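Local atomic coordinates of PTS-dependent dihydroxyacetone kinase operon regulatory protein (Escherichia coli, PDB entry 4LRZ), a protein that activates transcription of the dhaKLM operon from a sigma-70 promoter and represses its own expression, this chain being its N-terminal sensor region. Residues F[66-71]-F[161-166]; F[72-77]-F[95-100]; F[125-130]-F[173-178]; F[58-63]-F[182-187]. One frame throughout, in Å; residues are numbered along the deposited sequence. Where two conformers were deposited one is given.

From the N terminus, helix 51-66 supplies the first half of contact 4, whose partner on helix 174-211 closes the longest loop and encloses the other three. Contact 1 starts in the loop after helix 51-66 and closes on strand 157-166. Contact 2, a short local loop joining strand 74-79 to helix 91-99, lies entirely within it. Contact 3 opens on edge strand 128-131 after contact 2 has closed and ends on helix 174-211, so it crosses contact 1. R71 and D174 bridge contacts 1 and 3 by a salt bridge. Contacts 1 to 3 tie helices and loops to the five-stranded GAF sheet, and contact 4 joins two helices on one of its faces.

Contact 1: residues F[66-71]-F[161-166]; sequences EYMAPR and IALACP
The side chain of R71 reaches over strand 157-166 of the GAF domain and meets L163 and C165 with the two branches of its guanidinium. This antiparallel sheet, ordered 2-1-5-4-3, has strand 157-166 at its centre, and the loop that includes 66-71 leads from helix 51-66 to strand 74-79 and passes over the face of strand 157-166. R71 is the close-packed part. Its NH2 lies 3.6 Å from C165 SG and its NH1 4.0 Å from L163 CD1, both at an oblique approach to the guanidinium. The backbones stay well apart, the CA atoms of R71 and C165 being 8.9 Å from each other, so a long side chain has to span the interval. R71 does this with CG anti to its N (chi1 158°) and a bend at chi3, and it passes L163 at roughly a right angle. Beyond the two segments NH2 forms a salt bridge with D174, which probably fixes the direction of the guanidinium and balances its charge; a weak bond to the backbone O of Q169 adds to this. The looser side belongs to M68 and to the loop itself. A69 and P70, joined by a cis peptide, are exposed to solvent and have no part in the contact, whereas M68 is buried, packing also on L177 and on A173 of the second subunit. Across the contact the reach of M68 is slight: its CE approaches L163 CD1 to 4.4 Å.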
loop_
_atom_site.group_PDB
_atom_site.type_symbol
_atom_site.label_atom_id
_atom_site.label_comp_id
_atom_site.label_asym_id
_atom_site.label_seq_id
_atom_site.Cartn_x
_atom_site.Cartn_y
_atom_site.Cartn_z
ATOM N N GLU F 66 -3.656 -14.646 -17.398
ATOM C CA GLU F 66 -4.519 -14.060 -18.417
ATOM C C GLU F 66 -3.750 -13.312 -19.522
ATOM O O GLU F 66 -4.030 -13.530 -20.673
ATOM C CB GLU F 66 -5.538 -13.108 -17.774
ATOM C CG GLU F 66 -6.581 -12.604 -18.795
ATOM C CD GLU F 66 -7.386 -11.385 -18.339
ATOM O OE1 GLU F 66 -8.052 -10.764 -19.218
ATOM O OE2 GLU F 66 -7.369 -11.059 -17.120
ATOM N N TYR F 67 -2.799 -12.447 -19.157
ATOM C CA TYR F 67 -2.030 -11.673 -20.145
ATOM C C TYR F 67 -0.829 -12.395 -20.759
ATOM O O TYR F 67 -0.146 -11.836 -21.620
ATOM C CB TYR F 67 -1.619 -10.309 -19.590
ATOM C CG TYR F 67 -2.810 -9.458 -19.375
ATOM C CD1 TYR F 67 -3.318 -8.656 -20.399
ATOM C CD2 TYR F 67 -3.494 -9.514 -18.169
ATOM C CE1 TYR F 67 -4.444 -7.910 -20.205
ATOM C CE2 TYR F 67 -4.604 -8.766 -17.963
ATOM C CZ TYR F 67 -5.079 -7.968 -18.977
ATOM O OH TYR F 67 -6.206 -7.248 -18.720
ATOM N N MET F 68 -0.638 -13.645 -20.344
ATOM C CA MET F 68 0.419 -14.509 -20.813
ATOM C C MET F 68 -0.047 -15.698 -21.666
ATOM O O MET F 68 0.715 -16.186 -22.521
ATOM C CB MET F 68 1.153 -15.073 -19.596
ATOM C CG MET F 68 2.583 -15.399 -19.857
ATOM S SD MET F 68 3.342 -15.785 -18.307
ATOM C CE MET F 68 4.845 -14.928 -18.582
ATOM N N ALA F 69 -1.235 -16.231 -21.380
ATOM C CA ALA F 69 -1.781 -17.367 -22.141
ATOM C C ALA F 69 -1.871 -16.985 -23.635
ATOM O O ALA F 69 -2.334 -15.867 -23.945
ATOM C CB ALA F 69 -3.177 -17.754 -21.593
ATOM N N PRO F 70 -1.456 -17.882 -24.568
ATOM C CA PRO F 70 -1.000 -19.281 -24.482
ATOM C C PRO F 70 0.511 -19.415 -24.284
ATOM O O PRO F 70 1.294 -18.659 -24.883
ATOM C CB PRO F 70 -1.379 -19.866 -25.846
ATOM C CG PRO F 70 -1.501 -18.624 -26.801
ATOM C CD PRO F 70 -1.375 -17.374 -25.958
ATOM N N ARG F 71 0.891 -20.387 -23.456
ATOM C CA ARG F 71 2.245 -20.567 -22.998
ATOM C C ARG F 71 2.280 -21.852 -22.148
ATOM O O ARG F 71 1.364 -22.099 -21.374
ATOM C CB ARG F 71 2.663 -19.353 -22.173
ATOM C CG ARG F 71 3.781 -19.630 -21.243
ATOM C CD ARG F 71 4.675 -18.445 -20.924
ATOM N NE ARG F 71 6.042 -18.968 -20.753
ATOM C CZ ARG F 71 6.974 -18.463 -19.963
ATOM N NH1 ARG F 71 6.723 -17.393 -19.197
ATOM N NH2 ARG F 71 8.161 -19.031 -19.941
ATOM N N ILE F 161 6.693 -16.693 -4.725
ATOM C CA ILE F 161 5.950 -16.729 -5.990
ATOM C C ILE F 161 6.872 -17.396 -6.964
ATOM O O ILE F 161 8.013 -16.984 -7.118
ATOM C CB ILE F 161 5.599 -15.302 -6.553
ATOM C CG1 ILE F 161 4.749 -14.501 -5.554
ATOM C CG2 ILE F 161 4.837 -15.374 -7.923
ATOM C CD1 ILE F 161 3.325 -15.056 -5.304
ATOM N N ALA F 162 6.371 -18.400 -7.653
ATOM C CA ALA F 162 7.179 -19.077 -8.635
ATOM C C ALA F 162 6.441 -19.322 -9.959
ATOM O O ALA F 162 5.192 -19.400 -10.005
ATOM C CB ALA F 162 7.695 -20.439 -8.059
ATOM N N LEU F 163 7.262 -19.485 -10.992
ATOM C CA LEU F 163 6.869 -19.772 -12.338
ATOM C C LEU F 163 7.707 -20.967 -12.826
ATOM O O LEU F 163 8.934 -20.911 -12.816
ATOM C CB LEU F 163 7.147 -18.552 -13.205
ATOM C CG LEU F 163 6.856 -18.567 -14.710
ATOM C CD1 LEU F 163 6.474 -17.148 -15.171
ATOM C CD2 LEU F 163 8.002 -19.123 -15.534
ATOM N N ALA F 164 7.022 -22.030 -13.268
ATOM C CA ALA F 164 7.641 -23.266 -13.750
ATOM C C ALA F 164 7.352 -23.408 -15.239
ATOM O O ALA F 164 6.223 -23.163 -15.668
ATOM C CB ALA F 164 7.078 -24.463 -13.005
ATOM N N CYS F 165 8.357 -23.812 -16.018
ATOM C CA CYS F 165 8.192 -24.060 -17.448
ATOM C C CYS F 165 9.239 -25.000 -18.007
ATOM O O CYS F 165 10.348 -25.047 -17.478
ATOM C CB CYS F 165 8.193 -22.747 -18.260
ATOM S SG CYS F 165 9.766 -21.878 -18.461
ATOM N N PRO F 166 8.905 -25.734 -19.101
ATOM C CA PRO F 166 9.942 -26.538 -19.775
ATOM C C PRO F 166 11.163 -25.676 -20.051
ATOM O O PRO F 166 11.032 -24.505 -20.426
ATOM C CB PRO F 166 9.265 -27.004 -21.067
ATOM C CG PRO F 166 7.816 -27.014 -20.770
ATOM C CD PRO F 166 7.569 -25.958 -19.688
#

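Contact 2: residues F[72-77]-F[95-100]; sequences ECALFI and QQLSAL
A74 faces L97 across 8.5 Å between their CA atoms, a spacing at which strand 74-79 and helix 91-99 meet through side chains alone, with no hydrogen bond between the two backbones. The alternation of the strand decides which residues take part. A74 and F76 point their CB atoms at the helix, while C73 and L75 turn away, toward W65 and L61 of helix 51-66 on the other face. A single leucine branch from the helix answers them: L97 CD1 touches A74 CB at 3.6 Å and the far end of the F76 ring, CZ, at 3.9 Å. It is therefore seated over the small alanine and beside the phenylalanine, whose ring it meets obliquely. Both L97 and F76 carry CG anti to the carbonyl carbon (chi1 -70° and -71°), and these torsions bring L97 CD1 and F76 CZ together. F102 packs on both F76 and L97, and A164 of the neighbouring strand also touches L97, so the junction is buried. To one side the contact becomes polar. A water donates to E72 OE2 at 3.2 Å and to Q96 OE1 at 2.9 Å, spanning two side chains that do not touch directly. The example illustrates how a GAF domain covers the second face of its antiparallel sheet: a β-hairpin, here strands 74-79 and 84-89, runs straight into a short helix that folds back over the first strand.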
loop_
_atom_site.group_PDB
_atom_site.type_symbol
_atom_site.label_atom_id
_atom_site.label_comp_id
_atom_site.label_asym_id
_atom_site.label_seq_id
_atom_site.Cartn_x
_atom_site.Cartn_y
_atom_site.Cartn_z
ATOM N N GLU F 72 3.299 -22.685 -22.316
ATOM C CA GLU F 72 3.473 -23.877 -21.455
ATOM C C GLU F 72 4.158 -23.493 -20.146
ATOM O O GLU F 72 5.386 -23.512 -20.058
ATOM C CB GLU F 72 4.292 -24.963 -22.170
ATOM C CG GLU F 72 3.558 -25.723 -23.309
ATOM C CD GLU F 72 4.493 -26.597 -24.164
ATOM O OE1 GLU F 72 4.701 -26.239 -25.350
ATOM O OE2 GLU F 72 5.025 -27.636 -23.677
ATOM N N CYS F 73 3.375 -23.107 -19.139
ATOM C CA CYS F 73 3.952 -22.735 -17.873
ATOM C C CYS F 73 2.937 -22.829 -16.743
ATOM O O CYS F 73 1.755 -22.982 -16.974
ATOM C CB CYS F 73 4.568 -21.330 -17.911
ATOM S SG CYS F 73 3.369 -20.013 -17.690
ATOM N N ALA F 74 3.425 -22.744 -15.516
ATOM C CA ALA F 74 2.590 -22.868 -14.343
ATOM C C ALA F 74 3.077 -21.834 -13.373
ATOM O O ALA F 74 4.280 -21.515 -13.311
ATOM C CB ALA F 74 2.754 -24.251 -13.752
ATOM N N LEU F 75 2.157 -21.353 -12.564
ATOM C CA LEU F 75 2.494 -20.390 -11.530
ATOM C C LEU F 75 2.085 -21.021 -10.183
ATOM O O LEU F 75 1.023 -21.677 -10.098
ATOM C CB LEU F 75 1.748 -19.087 -11.803
ATOM C CG LEU F 75 2.103 -18.335 -13.108
ATOM C CD1 LEU F 75 0.960 -17.415 -13.606
ATOM C CD2 LEU F 75 3.359 -17.516 -12.926
ATOM N N PHE F 76 2.917 -20.817 -9.155
ATOM C CA PHE F 76 2.709 -21.374 -7.837
ATOM C C PHE F 76 2.751 -20.275 -6.773
ATOM O O PHE F 76 3.576 -19.382 -6.846
ATOM C CB PHE F 76 3.887 -22.323 -7.481
ATOM C CG PHE F 76 3.943 -23.651 -8.250
ATOM C CD1 PHE F 76 2.880 -24.131 -8.997
ATOM C CD2 PHE F 76 5.088 -24.478 -8.104
ATOM C CE1 PHE F 76 2.964 -25.384 -9.643
ATOM C CE2 PHE F 76 5.183 -25.745 -8.716
ATOM C CZ PHE F 76 4.105 -26.192 -9.496
ATOM N N ILE F 77 1.906 -20.373 -5.754
ATOM C CA ILE F 77 2.166 -19.668 -4.495
ATOM C C ILE F 77 2.630 -20.705 -3.441
ATOM O O ILE F 77 1.998 -21.727 -3.302
ATOM C CB ILE F 77 0.907 -19.004 -3.903
ATOM C CG1 ILE F 77 -0.126 -18.783 -4.969
ATOM C CG2 ILE F 77 1.302 -17.703 -3.147
ATOM C CD1 ILE F 77 -0.930 -17.380 -4.810
ATOM N N GLN F 95 -0.625 -30.618 -15.334
ATOM C CA GLN F 95 -0.658 -32.069 -15.210
ATOM C C GLN F 95 0.743 -32.690 -15.199
ATOM O O GLN F 95 0.967 -33.608 -14.421
ATOM C CB GLN F 95 -1.650 -32.791 -16.169
ATOM C CG GLN F 95 -1.177 -33.065 -17.607
ATOM C CD GLN F 95 -0.251 -34.298 -17.808
ATOM O OE1 GLN F 95 -0.108 -35.158 -16.921
ATOM N NE2 GLN F 95 0.369 -34.383 -19.006
ATOM N N GLN F 96 1.676 -32.190 -16.014
ATOM C CA GLN F 96 3.061 -32.694 -15.984
ATOM C C GLN F 96 3.766 -32.486 -14.617
ATOM O O GLN F 96 4.439 -33.387 -14.102
ATOM C CB GLN F 96 3.897 -32.101 -17.110
ATOM C CG GLN F 96 3.337 -32.397 -18.497
ATOM C CD GLN F 96 4.030 -31.631 -19.630
ATOM O OE1 GLN F 96 4.879 -30.766 -19.400
ATOM N NE2 GLN F 96 3.669 -31.964 -20.872
ATOM N N LEU F 97 3.590 -31.317 -14.015
ATOM C CA LEU F 97 4.186 -31.035 -12.717
ATOM C C LEU F 97 3.530 -31.876 -11.630
ATOM O O LEU F 97 4.185 -32.339 -10.696
ATOM C CB LEU F 97 4.083 -29.543 -12.392
ATOM C CG LEU F 97 5.008 -28.739 -13.284
ATOM C CD1 LEU F 97 4.605 -27.247 -13.262
ATOM C CD2 LEU F 97 6.452 -28.995 -12.844
ATOM N N SER F 98 2.234 -32.108 -11.800
ATOM C CA SER F 98 1.455 -32.972 -10.932
ATOM C C SER F 98 1.962 -34.443 -11.042
ATOM O O SER F 98 2.151 -35.102 -10.040
ATOM C CB SER F 98 -0.029 -32.806 -11.264
ATOM O OG SER F 98 -0.838 -33.722 -10.553
ATOM N N ALA F 99 2.249 -34.918 -12.246
ATOM C CA ALA F 99 2.871 -36.238 -12.429
ATOM C C ALA F 99 4.209 -36.390 -11.677
ATOM O O ALA F 99 4.532 -37.468 -11.200
ATOM C CB ALA F 99 3.043 -36.584 -13.944
ATOM N N LEU F 100 4.975 -35.315 -11.565
ATOM C CA LEU F 100 6.226 -35.350 -10.820
ATOM C C LEU F 100 6.046 -35.218 -9.321
ATOM O O LEU F 100 7.051 -35.234 -8.596
ATOM C CB LEU F 100 7.179 -34.245 -11.291
ATOM C CG LEU F 100 7.570 -34.292 -12.765
ATOM C CD1 LEU F 100 8.531 -33.164 -13.080
ATOM C CD2 LEU F 100 8.184 -35.664 -13.117
HETATM O O HOH W 1 4.065 -28.237 -20.647
#

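Contact 3: residues F[125-130]-F[173-178]; sequences GQAVKT and ADLPLT
The peptide group joining V128 to K129 presents one face to L175, whose CD1 methyl stands almost directly above it, 3.5 Å from V128 O and 4.1 Å from K129 N. The strand itself is held in the sheet by backbone hydrogen bonds of V128 with A147 and of T130 with F145. The V128 side chain turns away from the helix. L175 alone of segment 173-178 touches segment 125-130, and its two branches divide the work: CD1 also meets A127 CB at 4.0 Å, and CD2 meets K129 CB at 4.1 Å. With CG anti to the backbone N (chi1 -169°), the leucine brings both methyls down on the same face of the strand. The contact joins edge strand 128-131 of the GAF sheet to the early part of helix 174-211, which packs on that sheet and then runs on toward the PAS region. K129 is stretched out beyond CG, carrying its ammonium along the contact to T170 OG1, its hydrogen-bond partner, and to a water 3.2 Å from NZ that also accepts from L175 N. D174 OD2 lies 5.2 Å from K129 NZ; it is paired instead with R71, though the lysine may still contribute to the local charge balance. At the subunit interface, A127 packs against Y67 of the second subunit and P176 against M68 of that subunit.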
loop_
_atom_site.group_PDB
_atom_site.type_symbol
_atom_site.label_atom_id
_atom_site.label_comp_id
_atom_site.label_asym_id
_atom_site.label_seq_id
_atom_site.Cartn_x
_atom_site.Cartn_y
_atom_site.Cartn_z
ATOM N N GLY F 125 16.908 -15.192 0.047
ATOM C CA GLY F 125 16.229 -13.950 0.352
ATOM C C GLY F 125 16.007 -13.164 -0.944
ATOM O O GLY F 125 15.586 -12.017 -0.915
ATOM N N GLN F 126 16.291 -13.768 -2.090
ATOM C CA GLN F 126 16.056 -13.031 -3.345
ATOM C C GLN F 126 15.466 -13.744 -4.532
ATOM O O GLN F 126 15.363 -14.949 -4.531
ATOM C CB GLN F 126 17.332 -12.402 -3.821
ATOM C CG GLN F 126 18.519 -13.256 -3.786
ATOM C CD GLN F 126 19.710 -12.367 -3.557
ATOM O OE1 GLN F 126 20.622 -12.295 -4.383
ATOM N NE2 GLN F 126 19.657 -11.603 -2.467
ATOM N N ALA F 127 15.102 -12.965 -5.559
ATOM C CA ALA F 127 14.580 -13.521 -6.787
ATOM C C ALA F 127 15.640 -14.435 -7.344
ATOM O O ALA F 127 16.795 -14.025 -7.457
ATOM C CB ALA F 127 14.274 -12.435 -7.768
ATOM N N VAL F 128 15.259 -15.668 -7.682
ATOM C CA VAL F 128 16.235 -16.662 -8.172
ATOM C C VAL F 128 15.639 -17.544 -9.283
ATOM O O VAL F 128 14.463 -17.897 -9.268
ATOM C CB VAL F 128 16.753 -17.598 -6.985
ATOM C CG1 VAL F 128 17.569 -18.723 -7.518
ATOM C CG2 VAL F 128 17.653 -16.823 -5.980
ATOM N N LYS F 129 16.483 -17.919 -10.228
ATOM C CA LYS F 129 16.117 -18.802 -11.329
ATOM C C LYS F 129 17.063 -20.010 -11.415
ATOM O O LYS F 129 18.271 -19.829 -11.463
ATOM C CB LYS F 129 16.277 -18.046 -12.636
ATOM C CG LYS F 129 15.903 -18.865 -13.875
ATOM C CD LYS F 129 16.150 -18.050 -15.162
ATOM C CE LYS F 129 15.500 -18.712 -16.351
ATOM N NZ LYS F 129 15.172 -17.706 -17.440
ATOM N N THR F 130 16.532 -21.224 -11.513
ATOM C CA THR F 130 17.388 -22.396 -11.715
ATOM C C THR F 130 16.875 -23.123 -12.969
ATOM O O THR F 130 15.655 -23.214 -13.172
ATOM C CB THR F 130 17.359 -23.334 -10.505
ATOM O OG1 THR F 130 16.014 -23.679 -10.222
ATOM C CG2 THR F 130 17.914 -22.668 -9.238
ATOM N N ALA F 173 11.939 -12.520 -19.287
ATOM C CA ALA F 173 10.999 -11.768 -18.463
ATOM C C ALA F 173 10.368 -12.555 -17.304
ATOM O O ALA F 173 9.644 -11.980 -16.495
ATOM C CB ALA F 173 9.892 -11.144 -19.363
ATOM N N ASP F 174 10.629 -13.864 -17.249
ATOM C CA ASP F 174 10.065 -14.743 -16.225
ATOM C C ASP F 174 10.463 -14.358 -14.800
ATOM O O ASP F 174 9.612 -14.259 -13.902
ATOM C CB ASP F 174 10.433 -16.194 -16.529
ATOM C CG ASP F 174 9.786 -16.704 -17.846
ATOM O OD1 ASP F 174 9.012 -15.943 -18.476
ATOM O OD2 ASP F 174 10.056 -17.857 -18.272
ATOM N N LEU F 175 11.742 -14.123 -14.588
ATOM C CA LEU F 175 12.228 -13.792 -13.258
ATOM C C LEU F 175 11.712 -12.426 -12.733
ATOM O O LEU F 175 11.061 -12.353 -11.668
ATOM C CB LEU F 175 13.753 -13.879 -13.246
ATOM C CG LEU F 175 14.454 -13.810 -11.887
ATOM C CD1 LEU F 175 13.916 -14.854 -10.908
ATOM C CD2 LEU F 175 15.969 -14.013 -12.088
ATOM N N PRO F 176 11.956 -11.330 -13.497
ATOM C CA PRO F 176 11.412 -10.029 -13.053
ATOM C C PRO F 176 9.898 -10.055 -12.869
ATOM O O PRO F 176 9.385 -9.333 -12.041
ATOM C CB PRO F 176 11.875 -9.059 -14.144
ATOM C CG PRO F 176 12.125 -9.864 -15.325
ATOM C CD PRO F 176 12.640 -11.219 -14.801
ATOM N N LEU F 177 9.195 -10.942 -13.569
ATOM C CA LEU F 177 7.760 -11.079 -13.372
ATOM C C LEU F 177 7.380 -11.629 -11.995
ATOM O O LEU F 177 6.469 -11.113 -11.344
ATOM C CB LEU F 177 7.142 -11.925 -14.480
ATOM C CG LEU F 177 5.626 -12.201 -14.331
ATOM C CD1 LEU F 177 4.746 -10.955 -14.521
ATOM C CD2 LEU F 177 5.192 -13.266 -15.304
ATOM N N THR F 178 8.079 -12.689 -11.546
ATOM C CA THR F 178 7.835 -13.242 -10.216
ATOM C C THR F 178 8.226 -12.177 -9.189
ATOM O O THR F 178 7.496 -11.947 -8.236
ATOM C CB THR F 178 8.556 -14.633 -9.947
ATOM O OG1 THR F 178 9.959 -14.437 -9.742
ATOM C CG2 THR F 178 8.342 -15.602 -11.095
HETATM O O HOH W 2 14.218 -14.796 -16.473
#

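Contact 4: residues F[58-63]-F[182-187]; sequences QAALED and AREVGN
A60 contributes about half of the surface buried here, more than any other residue, meeting V185 and, more distantly, E184 where helix 51-66 lies beside helix 174-211. These two helices share one face of the GAF sheet, and L61 and A182 turn to that sheet, both packing on I161. The CA atoms of A60 and V185 are 7.5 Å apart, a close approach consistent with the small alanine at this position. Its CB touches V185 CG2 at 4.1 Å. That methyl is the one anti to the carbonyl carbon (CG1, at chi1 -174°, is anti to the backbone N), and it is directed at helix 51-66. E184 borders this apolar pair with its carboxylate, OE2 coming within 4.5 Å of A60 CB. The charged end faces a subunit boundary, where R183 of the second subunit packs on E184 and also pairs with D63 in an intersubunit salt bridge. D63 OD1 and E184 OE1 lie 6.8 Å apart, and an arginine placed there would be expected to ease their like charges. One water completes the polar border, donating to E184 OE2 at 2.9 Å and, only weakly, to A60 O at 3.5 Å.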
loop_
_atom_site.group_PDB
_atom_site.type_symbol
_atom_site.label_atom_id
_atom_site.label_comp_id
_atom_site.label_asym_id
_atom_site.label_seq_id
_atom_site.Cartn_x
_atom_site.Cartn_y
_atom_site.Cartn_z
ATOM N N GLN F 58 -3.540 -15.095 -5.304
ATOM C CA GLN F 58 -4.310 -15.855 -6.314
ATOM C C GLN F 58 -4.919 -14.901 -7.379
ATOM O O GLN F 58 -4.935 -15.224 -8.573
ATOM C CB GLN F 58 -5.412 -16.703 -5.644
ATOM C CG GLN F 58 -4.912 -17.985 -4.926
ATOM C CD GLN F 58 -6.010 -18.750 -4.130
ATOM O OE1 GLN F 58 -6.004 -19.978 -4.104
ATOM N NE2 GLN F 58 -6.925 -18.031 -3.483
ATOM N N ALA F 59 -5.396 -13.727 -6.938
ATOM C CA ALA F 59 -5.918 -12.707 -7.868
ATOM C C ALA F 59 -4.816 -12.227 -8.825
ATOM O O ALA F 59 -5.034 -12.118 -10.056
ATOM C CB ALA F 59 -6.540 -11.518 -7.099
ATOM N N ALA F 60 -3.640 -11.964 -8.244
ATOM C CA ALA F 60 -2.473 -11.465 -8.952
ATOM C C ALA F 60 -1.951 -12.476 -9.995
ATOM O O ALA F 60 -1.520 -12.116 -11.127
ATOM C CB ALA F 60 -1.386 -11.152 -7.939
ATOM N N LEU F 61 -2.007 -13.741 -9.596
ATOM C CA LEU F 61 -1.568 -14.849 -10.421
ATOM C C LEU F 61 -2.531 -15.167 -11.549
ATOM O O LEU F 61 -2.087 -15.450 -12.660
ATOM C CB LEU F 61 -1.271 -16.090 -9.556
ATOM C CG LEU F 61 0.220 -16.348 -9.362
ATOM C CD1 LEU F 61 0.987 -15.130 -9.022
ATOM C CD2 LEU F 61 0.540 -17.471 -8.310
ATOM N N GLU F 62 -3.821 -15.223 -11.260
ATOM C CA GLU F 62 -4.845 -15.233 -12.329
ATOM C C GLU F 62 -4.621 -14.168 -13.391
ATOM O O GLU F 62 -4.675 -14.480 -14.578
ATOM C CB GLU F 62 -6.286 -15.087 -11.784
ATOM C CG GLU F 62 -6.651 -16.349 -10.992
ATOM C CD GLU F 62 -7.734 -16.122 -9.960
ATOM O OE1 GLU F 62 -7.962 -17.058 -9.129
ATOM O OE2 GLU F 62 -8.361 -15.025 -9.998
ATOM N N ASP F 63 -4.372 -12.938 -12.955
ATOM C CA ASP F 63 -4.089 -11.848 -13.868
ATOM C C ASP F 63 -2.787 -12.064 -14.659
ATOM O O ASP F 63 -2.728 -11.741 -15.845
ATOM C CB ASP F 63 -4.060 -10.508 -13.121
ATOM C CG ASP F 63 -5.461 -10.086 -12.572
ATOM O OD1 ASP F 63 -5.587 -8.949 -12.064
ATOM O OD2 ASP F 63 -6.451 -10.868 -12.639
ATOM N N ALA F 182 5.686 -10.745 -6.529
ATOM C CA ALA F 182 5.974 -10.861 -5.062
ATOM C C ALA F 182 5.967 -9.522 -4.406
ATOM O O ALA F 182 5.391 -9.354 -3.338
ATOM C CB ALA F 182 7.323 -11.627 -4.714
ATOM N N ARG F 183 6.610 -8.548 -5.018
ATOM C CA ARG F 183 6.541 -7.202 -4.427
ATOM C C ARG F 183 5.162 -6.547 -4.367
ATOM O O ARG F 183 4.849 -5.815 -3.414
ATOM C CB ARG F 183 7.596 -6.291 -4.997
ATOM C CG ARG F 183 8.767 -6.269 -3.997
ATOM C CD ARG F 183 10.129 -6.529 -4.627
ATOM N NE ARG F 183 10.562 -5.399 -5.445
ATOM C CZ ARG F 183 11.839 -5.077 -5.676
ATOM N NH1 ARG F 183 12.847 -5.788 -5.147
ATOM N NH2 ARG F 183 12.101 -4.040 -6.447
ATOM N N GLU F 184 4.323 -6.851 -5.352
ATOM C CA GLU F 184 2.974 -6.336 -5.381
ATOM C C GLU F 184 2.146 -6.955 -4.261
ATOM O O GLU F 184 1.506 -6.228 -3.527
ATOM C CB GLU F 184 2.349 -6.576 -6.763
ATOM C CG GLU F 184 0.839 -6.785 -6.756
ATOM C CD GLU F 184 0.201 -6.721 -8.163
ATOM O OE1 GLU F 184 -0.815 -5.994 -8.274
ATOM O OE2 GLU F 184 0.681 -7.387 -9.134
ATOM N N VAL F 185 2.171 -8.281 -4.116
ATOM C CA VAL F 185 1.445 -8.961 -3.036
ATOM C C VAL F 185 1.960 -8.470 -1.626
ATOM O O VAL F 185 1.179 -8.062 -0.751
ATOM C CB VAL F 185 1.526 -10.499 -3.203
ATOM C CG1 VAL F 185 0.666 -11.194 -2.186
ATOM C CG2 VAL F 185 1.093 -10.925 -4.622
ATOM N N GLY F 186 3.271 -8.444 -1.442
ATOM C CA GLY F 186 3.873 -7.771 -0.291
ATOM C C GLY F 186 3.292 -6.403 0.003
ATOM O O GLY F 186 2.776 -6.130 1.121
ATOM N N ASN F 187 3.286 -5.526 -0.972
ATOM C CA ASN F 187 2.840 -4.190 -0.671
ATOM C C ASN F 187 1.351 -4.142 -0.355
ATOM O O ASN F 187 0.908 -3.285 0.410
ATOM C CB ASN F 187 3.253 -3.218 -1.764
ATOM C CG ASN F 187 4.753 -3.016 -1.803
ATOM O OD1 ASN F 187 5.431 -3.115 -0.774
ATOM N ND2 ASN F 187 5.283 -2.776 -2.978
HETATM O O HOH W 3 -0.111 -8.965 -11.470
#